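Local atomic coordinates of uncharacterized protein (Legionella longbeachae NSW150, PDB entry 4JZA), a protein that acts as a phosphoinositide phosphatase, probably hydrolysing the 3-phosphate of phosphatidylinositol 3-phosphate and so altering lipid signals during infection of host cells. Residues K68-L72 and L115-C119; E111-L115 and L671-L677; F56-I60 and A132-A136. All blocks are in the same frame, centred on the assembly; numbering follows the deposited sequence.

Contact 1 joins the loop 68-72 to the end of helix 95-116, contact 2 joins that same helix to the segment 671-677, where helix 676-702 begins, and contact 3 pairs helices 41-62 and 122-140. Contacts 1 and 2 have centres about 11 Å apart and share Leu115; a probable hydrogen bond from Cys119 N to Ala114 O (2.9 Å) also links them. Contact 3 lies deeper, its centre about 18 Å from that of contact 1 and 20 Å from that of contact 2. Trp117 of contact 1 packs on Leu59 and Phe56, while Leu112 and Ile113 of contact 2 meet Phe56 and Leu59, so contact 3 adjoins both.

Contact 1 (K68-L72 and L115-C119); sequences KNTPL and LNWGC
A side-chain amide bonded to a helix-end carbonyl, Asn69 to Asn116, joins the loop between helices 41-62 and 74-87 to the C-terminal end of helix 95-116. Asn69 ND2 donates to Asn116 O over 3.1 Å. The N-H...O angle of 156° shows a fairly straight bond, and the acceptor lies near the amide plane of Asn69, though the donor is tilted from the carbonyl plane of Asn116. With chi1 at -71°, CG lies opposite the carbonyl carbon of Asn69, which carries the amide across to the helix end. The next loop residue, Thr70, meets the side chain of Asn116 at about a right angle: its CB and CG2 are each 4.1 Å from Asn116 ND2. Further along, Leu72 CD1 touches Leu115 CD2 at 4.4 Å, an apolar contact that Leu681 of helix 676-702 and Leu77 of helix 74-87 extend. Trp117, just past the helix end, packs on helix 41-62, its ring nearly parallel to that of Tyr63. Gly118 leaves the helix with a positive phi of 62°. Its N bonds back to Leu115 O (3.3 Å), and Cys119 N probably to Ala114 O, which closes the helix in a Schellman motif.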
loop_
_atom_site.group_PDB
_atom_site.type_symbol
_atom_site.label_atom_id
_atom_site.label_comp_id
_atom_site.label_asym_id
_atom_site.label_seq_id
_atom_site.Cartn_x
_atom_site.Cartn_y
_atom_site.Cartn_z
ATOM N N LYS A 68 3.456 24.721 13.019
ATOM C CA LYS A 68 3.611 24.564 14.449
ATOM C C LYS A 68 4.259 23.254 14.889
ATOM O O LYS A 68 4.620 23.119 16.048
ATOM C CB LYS A 68 2.235 24.598 15.106
ATOM C CG LYS A 68 1.397 25.842 14.839
ATOM C CD LYS A 68 1.354 26.741 16.059
ATOM C CE LYS A 68 0.094 27.593 16.071
ATOM N NZ LYS A 68 0.425 28.960 16.547
ATOM N N ASN A 69 4.384 22.254 14.027
ATOM C CA ASN A 69 5.006 20.992 14.480
ATOM C C ASN A 69 6.483 21.100 14.762
ATOM O O ASN A 69 6.970 20.442 15.670
ATOM C CB ASN A 69 4.826 19.906 13.446
ATOM C CG ASN A 69 3.406 19.427 13.354
ATOM O OD1 ASN A 69 2.603 19.669 14.239
ATOM N ND2 ASN A 69 3.102 18.714 12.292
ATOM N N THR A 70 7.185 21.957 14.015
ATOM C CA THR A 70 8.645 21.909 13.931
ATOM C C THR A 70 9.122 23.154 13.238
ATOM O O THR A 70 8.467 23.605 12.312
ATOM C CB THR A 70 9.061 20.682 13.088
ATOM O OG1 THR A 70 9.003 19.523 13.908
ATOM C CG2 THR A 70 10.429 20.738 12.598
ATOM N N PRO A 71 10.281 23.701 13.660
ATOM C CA PRO A 71 10.901 24.813 12.951
ATOM C C PRO A 71 11.692 24.409 11.694
ATOM O O PRO A 71 12.487 25.193 11.185
ATOM C CB PRO A 71 11.873 25.364 13.998
ATOM C CG PRO A 71 12.386 24.124 14.656
ATOM C CD PRO A 71 11.152 23.241 14.767
ATOM N N LEU A 72 11.512 23.203 11.194
ATOM C CA LEU A 72 12.350 22.725 10.137
ATOM C C LEU A 72 11.664 23.013 8.807
ATOM O O LEU A 72 10.431 22.990 8.704
ATOM C CB LEU A 72 12.602 21.245 10.322
ATOM C CG LEU A 72 13.351 20.763 11.567
ATOM C CD1 LEU A 72 13.444 19.240 11.556
ATOM C CD2 LEU A 72 14.757 21.332 11.612
ATOM N N LEU A 115 8.120 12.800 13.259
ATOM C CA LEU A 115 8.570 14.109 13.749
ATOM C C LEU A 115 7.945 15.271 12.990
ATOM O O LEU A 115 7.224 16.063 13.576
ATOM C CB LEU A 115 10.069 14.259 13.600
ATOM C CG LEU A 115 10.611 15.649 13.997
ATOM C CD1 LEU A 115 10.255 15.955 15.445
ATOM C CD2 LEU A 115 12.111 15.725 13.807
ATOM N N ASN A 116 8.235 15.412 11.701
ATOM C CA ASN A 116 7.698 16.556 10.977
ATOM C C ASN A 116 6.143 16.600 10.841
ATOM O O ASN A 116 5.550 17.679 10.786
ATOM C CB ASN A 116 8.344 16.692 9.607
ATOM C CG ASN A 116 7.915 17.972 8.871
ATOM O OD1 ASN A 116 7.211 17.929 7.846
ATOM N ND2 ASN A 116 8.342 19.123 9.400
ATOM N N TRP A 117 5.473 15.469 10.820
ATOM C CA TRP A 117 4.009 15.478 10.686
ATOM C C TRP A 117 3.327 15.315 12.046
ATOM O O TRP A 117 2.105 15.349 12.138
ATOM C CB TRP A 117 3.524 14.389 9.696
ATOM C CG TRP A 117 3.492 14.870 8.256
ATOM C CD1 TRP A 117 2.419 15.404 7.591
ATOM C CD2 TRP A 117 4.589 14.895 7.337
ATOM N NE1 TRP A 117 2.794 15.764 6.313
ATOM C CE2 TRP A 117 4.126 15.476 6.143
ATOM C CE3 TRP A 117 5.915 14.513 7.424
ATOM C CZ2 TRP A 117 4.929 15.632 5.029
ATOM C CZ3 TRP A 117 6.721 14.696 6.337
ATOM C CH2 TRP A 117 6.222 15.242 5.136
ATOM N N GLY A 118 4.120 15.140 13.100
ATOM C CA GLY A 118 3.588 15.103 14.455
ATOM C C GLY A 118 2.631 13.958 14.676
ATOM O O GLY A 118 1.547 14.158 15.192
ATOM N N CYS A 119 3.070 12.765 14.303
ATOM C CA CYS A 119 2.260 11.581 14.385
ATOM C C CYS A 119 2.260 11.073 15.810
ATOM O O CYS A 119 3.329 10.801 16.353
ATOM C CB CYS A 119 2.842 10.494 13.471
ATOM S SG CYS A 119 2.837 10.838 11.666
#

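Contact 2 (E111-L115 and L671-L677); sequences ELIAL and LLPEKKL
Leu671 meets Glu111 through a methyl: its CD2 rests 3.6 Å from Glu111 CB, close to where that side chain leaves helix 95-116. At Leu672 the contact becomes polar. The backbone N of Leu672 donates to Glu111 OE2 over 2.7 Å with an N-H...O angle of 146°, reaching the oxygen on its syn side but 29° out of the carboxylate plane. The glutamate chain is extended beyond CG (chi2 -179°), which carries the carboxylate away from its own helix to this amide. The side chain of Leu672 crosses it at about a right angle and brings CD1 to 3.4 Å from Glu111 OE1, so the same residue supplies a polar partner and an apolar neighbour. The chain then turns through Pro673, whose O accepts a bond from Lys676 N, and helix 676-702 begins. In its first turn Leu677 points back at helix 95-116, approaching Glu111 from the opposite direction. Its CD2 packs 3.9 Å from Leu115 CD2 and also lies close to Glu111 CG. Tyr80 of helix 74-87 touches both Leu112 and Leu677, continuing the apolar patch. The chemistry implies a divided role for buried Glu111: its methylenes join a leucine cluster, while the backbone N-H of Leu672 bonds its OE2 and, if the group is ionised, would probably offset part of the cost of burying it.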
loop_
_atom_site.group_PDB
_atom_site.type_symbol
_atom_site.label_atom_id
_atom_site.label_comp_id
_atom_site.label_asym_id
_atom_site.label_seq_id
_atom_site.Cartn_x
_atom_site.Cartn_y
_atom_site.Cartn_z
ATOM N N GLU A 111 10.799 7.938 10.870
ATOM C CA GLU A 111 10.984 8.659 12.101
ATOM C C GLU A 111 10.922 10.176 11.773
ATOM O O GLU A 111 10.264 10.956 12.464
ATOM C CB GLU A 111 12.261 8.127 12.800
ATOM C CG GLU A 111 13.306 9.123 13.225
ATOM C CD GLU A 111 14.562 8.506 13.884
ATOM O OE1 GLU A 111 15.469 7.981 13.140
ATOM O OE2 GLU A 111 14.655 8.646 15.158
ATOM N N LEU A 112 11.586 10.567 10.691
ATOM C CA LEU A 112 11.508 11.921 10.180
ATOM C C LEU A 112 10.072 12.333 9.871
ATOM O O LEU A 112 9.667 13.447 10.153
ATOM C CB LEU A 112 12.362 12.036 8.935
ATOM C CG LEU A 112 12.315 13.387 8.300
ATOM C CD1 LEU A 112 12.770 14.367 9.360
ATOM C CD2 LEU A 112 13.242 13.469 7.142
ATOM N N ILE A 113 9.297 11.418 9.305
ATOM C CA ILE A 113 7.872 11.642 9.080
ATOM C C ILE A 113 7.094 11.772 10.384
ATOM O O ILE A 113 6.316 12.688 10.547
ATOM C CB ILE A 113 7.282 10.541 8.203
ATOM C CG1 ILE A 113 7.863 10.657 6.795
ATOM C CG2 ILE A 113 5.761 10.620 8.148
ATOM C CD1 ILE A 113 7.683 9.400 5.977
ATOM N N ALA A 114 7.327 10.904 11.351
ATOM C CA ALA A 114 6.583 11.032 12.600
ATOM C C ALA A 114 6.855 12.373 13.285
ATOM O O ALA A 114 5.944 12.969 13.872
ATOM C CB ALA A 114 6.925 9.906 13.531
ATOM N N LEU A 115 8.120 12.800 13.259
ATOM C CA LEU A 115 8.570 14.109 13.749
ATOM C C LEU A 115 7.945 15.271 12.990
ATOM O O LEU A 115 7.224 16.063 13.576
ATOM C CB LEU A 115 10.069 14.259 13.600
ATOM C CG LEU A 115 10.611 15.649 13.997
ATOM C CD1 LEU A 115 10.255 15.955 15.445
ATOM C CD2 LEU A 115 12.111 15.725 13.807
ATOM N N LEU A 671 14.884 3.461 15.825
ATOM C CA LEU A 671 14.586 4.887 16.058
ATOM C C LEU A 671 15.639 5.571 16.964
ATOM O O LEU A 671 16.195 4.952 17.878
ATOM C CB LEU A 671 13.177 5.018 16.640
ATOM C CG LEU A 671 12.094 4.306 15.792
ATOM C CD1 LEU A 671 10.753 4.288 16.518
ATOM C CD2 LEU A 671 11.964 4.978 14.437
ATOM N N LEU A 672 15.965 6.825 16.651
ATOM C CA LEU A 672 16.884 7.608 17.468
ATOM C C LEU A 672 16.143 8.027 18.745
ATOM O O LEU A 672 14.918 8.200 18.706
ATOM C CB LEU A 672 17.385 8.853 16.704
ATOM C CG LEU A 672 18.394 8.611 15.572
ATOM C CD1 LEU A 672 18.210 9.617 14.444
ATOM C CD2 LEU A 672 19.838 8.623 16.043
ATOM N N PRO A 673 16.872 8.197 19.874
ATOM C CA PRO A 673 16.335 8.634 21.202
ATOM C C PRO A 673 15.468 9.944 21.275
ATOM O O PRO A 673 15.329 10.646 20.267
ATOM C CB PRO A 673 17.624 8.805 22.050
ATOM C CG PRO A 673 18.685 7.988 21.378
ATOM C CD PRO A 673 18.348 8.012 19.916
ATOM N N GLU A 674 15.004 10.311 22.481
ATOM C CA GLU A 674 13.881 11.292 22.687
ATOM C C GLU A 674 13.854 12.500 21.735
ATOM O O GLU A 674 12.890 12.637 20.972
ATOM C CB GLU A 674 13.740 11.787 24.158
ATOM C CG GLU A 674 13.861 10.682 25.207
ATOM C CD GLU A 674 13.156 10.969 26.534
ATOM O OE1 GLU A 674 11.951 11.257 26.568
ATOM O OE2 GLU A 674 13.798 10.860 27.588
ATOM N N LYS A 675 14.878 13.355 21.743
ATOM C CA LYS A 675 14.843 14.490 20.847
ATOM C C LYS A 675 16.010 14.540 19.886
ATOM O O LYS A 675 16.271 15.549 19.274
ATOM C CB LYS A 675 14.837 15.728 21.685
ATOM C CG LYS A 675 13.553 15.921 22.457
ATOM C CD LYS A 675 12.464 16.585 21.629
ATOM C CE LYS A 675 11.501 17.333 22.562
ATOM N NZ LYS A 675 10.347 17.994 21.873
ATOM N N LYS A 676 16.717 13.447 19.738
ATOM C CA LYS A 676 18.015 13.503 19.115
ATOM C C LYS A 676 17.967 13.944 17.662
ATOM O O LYS A 676 18.904 14.583 17.182
ATOM C CB LYS A 676 18.691 12.143 19.243
ATOM C CG LYS A 676 19.994 11.994 18.448
ATOM C CD LYS A 676 20.978 11.025 19.110
ATOM C CE LYS A 676 22.374 11.137 18.510
ATOM N NZ LYS A 676 23.230 10.081 19.111
ATOM N N LEU A 677 16.902 13.575 16.967
ATOM C CA LEU A 677 16.771 13.801 15.532
ATOM C C LEU A 677 16.469 15.270 15.248
ATOM O O LEU A 677 17.082 15.890 14.357
ATOM C CB LEU A 677 15.666 12.880 14.923
ATOM C CG LEU A 677 15.294 13.105 13.439
ATOM C CD1 LEU A 677 16.420 12.754 12.451
ATOM C CD2 LEU A 677 14.018 12.378 13.081
#

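Contact 3 (F56-I60 and A132-A136)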
loop_
_atom_site.group_PDB
_atom_site.type_symbol
_atom_site.label_atom_id
_atom_site.label_comp_id
_atom_site.label_asym_id
_atom_site.label_seq_id
_atom_site.Cartn_x
_atom_site.Cartn_y
_atom_site.Cartn_z
ATOM N N PHE A 56 8.913 9.694 -0.248
ATOM C CA PHE A 56 9.026 10.828 0.683
ATOM C C PHE A 56 8.745 12.147 -0.033
ATOM O O PHE A 56 7.992 12.970 0.492
ATOM C CB PHE A 56 10.378 10.926 1.382
ATOM C CG PHE A 56 10.473 12.062 2.362
ATOM C CD1 PHE A 56 9.495 12.958 2.523
ATOM C CD2 PHE A 56 11.511 12.168 3.150
ATOM C CE1 PHE A 56 9.586 13.989 3.428
ATOM C CE2 PHE A 56 11.594 13.179 4.085
ATOM C CZ PHE A 56 10.639 14.091 4.207
ATOM N N TYR A 57 9.344 12.338 -1.208
ATOM C CA TYR A 57 9.119 13.537 -1.975
ATOM C C TYR A 57 7.659 13.696 -2.344
ATOM O O TYR A 57 7.117 14.789 -2.211
ATOM C CB TYR A 57 9.983 13.591 -3.229
ATOM C CG TYR A 57 11.358 14.122 -2.952
ATOM C CD1 TYR A 57 12.241 13.412 -2.164
ATOM C CD2 TYR A 57 11.767 15.353 -3.455
ATOM C CE1 TYR A 57 13.515 13.885 -1.902
ATOM C CE2 TYR A 57 13.042 15.846 -3.200
ATOM C CZ TYR A 57 13.920 15.098 -2.428
ATOM O OH TYR A 57 15.207 15.561 -2.167
ATOM N N PHE A 58 6.994 12.631 -2.767
ATOM C CA PHE A 58 5.579 12.770 -3.044
ATOM C C PHE A 58 4.843 13.280 -1.820
ATOM O O PHE A 58 3.927 14.106 -1.907
ATOM C CB PHE A 58 4.992 11.437 -3.423
ATOM C CG PHE A 58 3.581 11.521 -3.913
ATOM C CD1 PHE A 58 2.540 11.442 -3.030
ATOM C CD2 PHE A 58 3.318 11.654 -5.259
ATOM C CE1 PHE A 58 1.264 11.527 -3.459
ATOM C CE2 PHE A 58 2.030 11.736 -5.713
ATOM C CZ PHE A 58 1.004 11.669 -4.808
ATOM N N LEU A 59 5.214 12.748 -0.675
ATOM C CA LEU A 59 4.521 13.024 0.583
ATOM C C LEU A 59 4.649 14.485 0.929
ATOM O O LEU A 59 3.667 15.152 1.284
ATOM C CB LEU A 59 5.111 12.135 1.684
ATOM C CG LEU A 59 4.582 12.320 3.090
ATOM C CD1 LEU A 59 3.094 12.068 3.216
ATOM C CD2 LEU A 59 5.385 11.428 4.025
ATOM N N ILE A 60 5.867 14.995 0.812
ATOM C CA ILE A 60 6.143 16.347 1.264
ATOM C C ILE A 60 5.549 17.385 0.320
ATOM O O ILE A 60 5.107 18.446 0.768
ATOM C CB ILE A 60 7.640 16.573 1.560
ATOM C CG1 ILE A 60 7.820 17.807 2.444
ATOM C CG2 ILE A 60 8.450 16.683 0.290
ATOM C CD1 ILE A 60 9.133 17.818 3.213
ATOM N N ALA A 132 1.853 7.083 0.197
ATOM C CA ALA A 132 2.493 8.021 -0.734
ATOM C C ALA A 132 3.211 7.297 -1.857
ATOM O O ALA A 132 3.140 7.710 -2.975
ATOM C CB ALA A 132 3.459 8.963 -0.020
ATOM N N GLU A 133 3.877 6.198 -1.584
ATOM C CA GLU A 133 4.540 5.491 -2.666
ATOM C C GLU A 133 3.538 4.983 -3.713
ATOM O O GLU A 133 3.802 5.022 -4.897
ATOM C CB GLU A 133 5.323 4.310 -2.125
ATOM C CG GLU A 133 6.246 3.704 -3.170
ATOM C CD GLU A 133 6.730 2.299 -2.841
ATOM O OE1 GLU A 133 7.735 1.948 -3.469
ATOM O OE2 GLU A 133 6.139 1.562 -1.997
ATOM N N GLN A 134 2.392 4.494 -3.264
ATOM C CA GLN A 134 1.387 3.966 -4.154
ATOM C C GLN A 134 0.862 5.012 -5.106
ATOM O O GLN A 134 0.787 4.773 -6.287
ATOM C CB GLN A 134 0.224 3.452 -3.310
ATOM C CG GLN A 134 0.509 2.224 -2.438
ATOM C CD GLN A 134 -0.681 1.907 -1.579
ATOM O OE1 GLN A 134 -1.699 2.386 -1.822
ATOM N NE2 GLN A 134 -0.592 1.074 -0.683
ATOM N N TYR A 135 0.481 6.173 -4.567
ATOM C CA TYR A 135 0.028 7.312 -5.374
ATOM C C TYR A 135 1.191 7.832 -6.243
ATOM O O TYR A 135 0.958 8.162 -7.410
ATOM C CB TYR A 135 -0.585 8.432 -4.536
ATOM C CG TYR A 135 -1.993 8.157 -4.132
ATOM C CD1 TYR A 135 -2.269 7.492 -2.971
ATOM C CD2 TYR A 135 -3.057 8.605 -4.888
ATOM C CE1 TYR A 135 -3.564 7.224 -2.590
ATOM C CE2 TYR A 135 -4.360 8.347 -4.519
ATOM C CZ TYR A 135 -4.587 7.643 -3.372
ATOM O OH TYR A 135 -5.845 7.353 -2.978
ATOM N N ALA A 136 2.425 7.855 -5.752
ATOM C CA ALA A 136 3.530 8.226 -6.677
ATOM C C ALA A 136 3.602 7.311 -7.883
ATOM O O ALA A 136 3.874 7.774 -9.008
ATOM C CB ALA A 136 4.919 8.221 -6.010
#
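Phe58, Ala132 and Tyr135 bury the most surface where helices 41-62 and 122-140 cross. The short segments 56-60 and 132-136 approach to 8.5 Å between axes, and their directions differ by 94°, so one helix lies almost square across the other. Phe58 reaches over this crossing with CG opposite its backbone N (chi1 -172°), presenting one ring face to the backbone of helix 122-140. Tyr135 C and Ala136 N lie over that face, both offset toward the rim. The far end of the ring meets Tyr135 beside its backbone, CZ lying 3.6 Å from CB. On one flank Phe58 CD1 is 4.0 Å from Ala132 CB, and on the other CD2 is 3.9 Å from Ala136 CB, so two alanines one turn apart border the aromatic group. Ala132 CB also touches Leu59 CB at 4.0 Å, bringing the next residue of helix 41-62 into the contact. Helix 315-325 covers the crossing: His323 meets Phe58 edge-to-face, Phe320 touches Leu59 and Ala132, and Gln317 OE1 bonds the hydroxyl of Tyr135. This is near-perpendicular helix-helix packing in the buried part of an alpha/beta protein, with the Phe58 ring laid over the Tyr135-Ala136 peptide and the methyls of Ala132 and Ala136 near its rim.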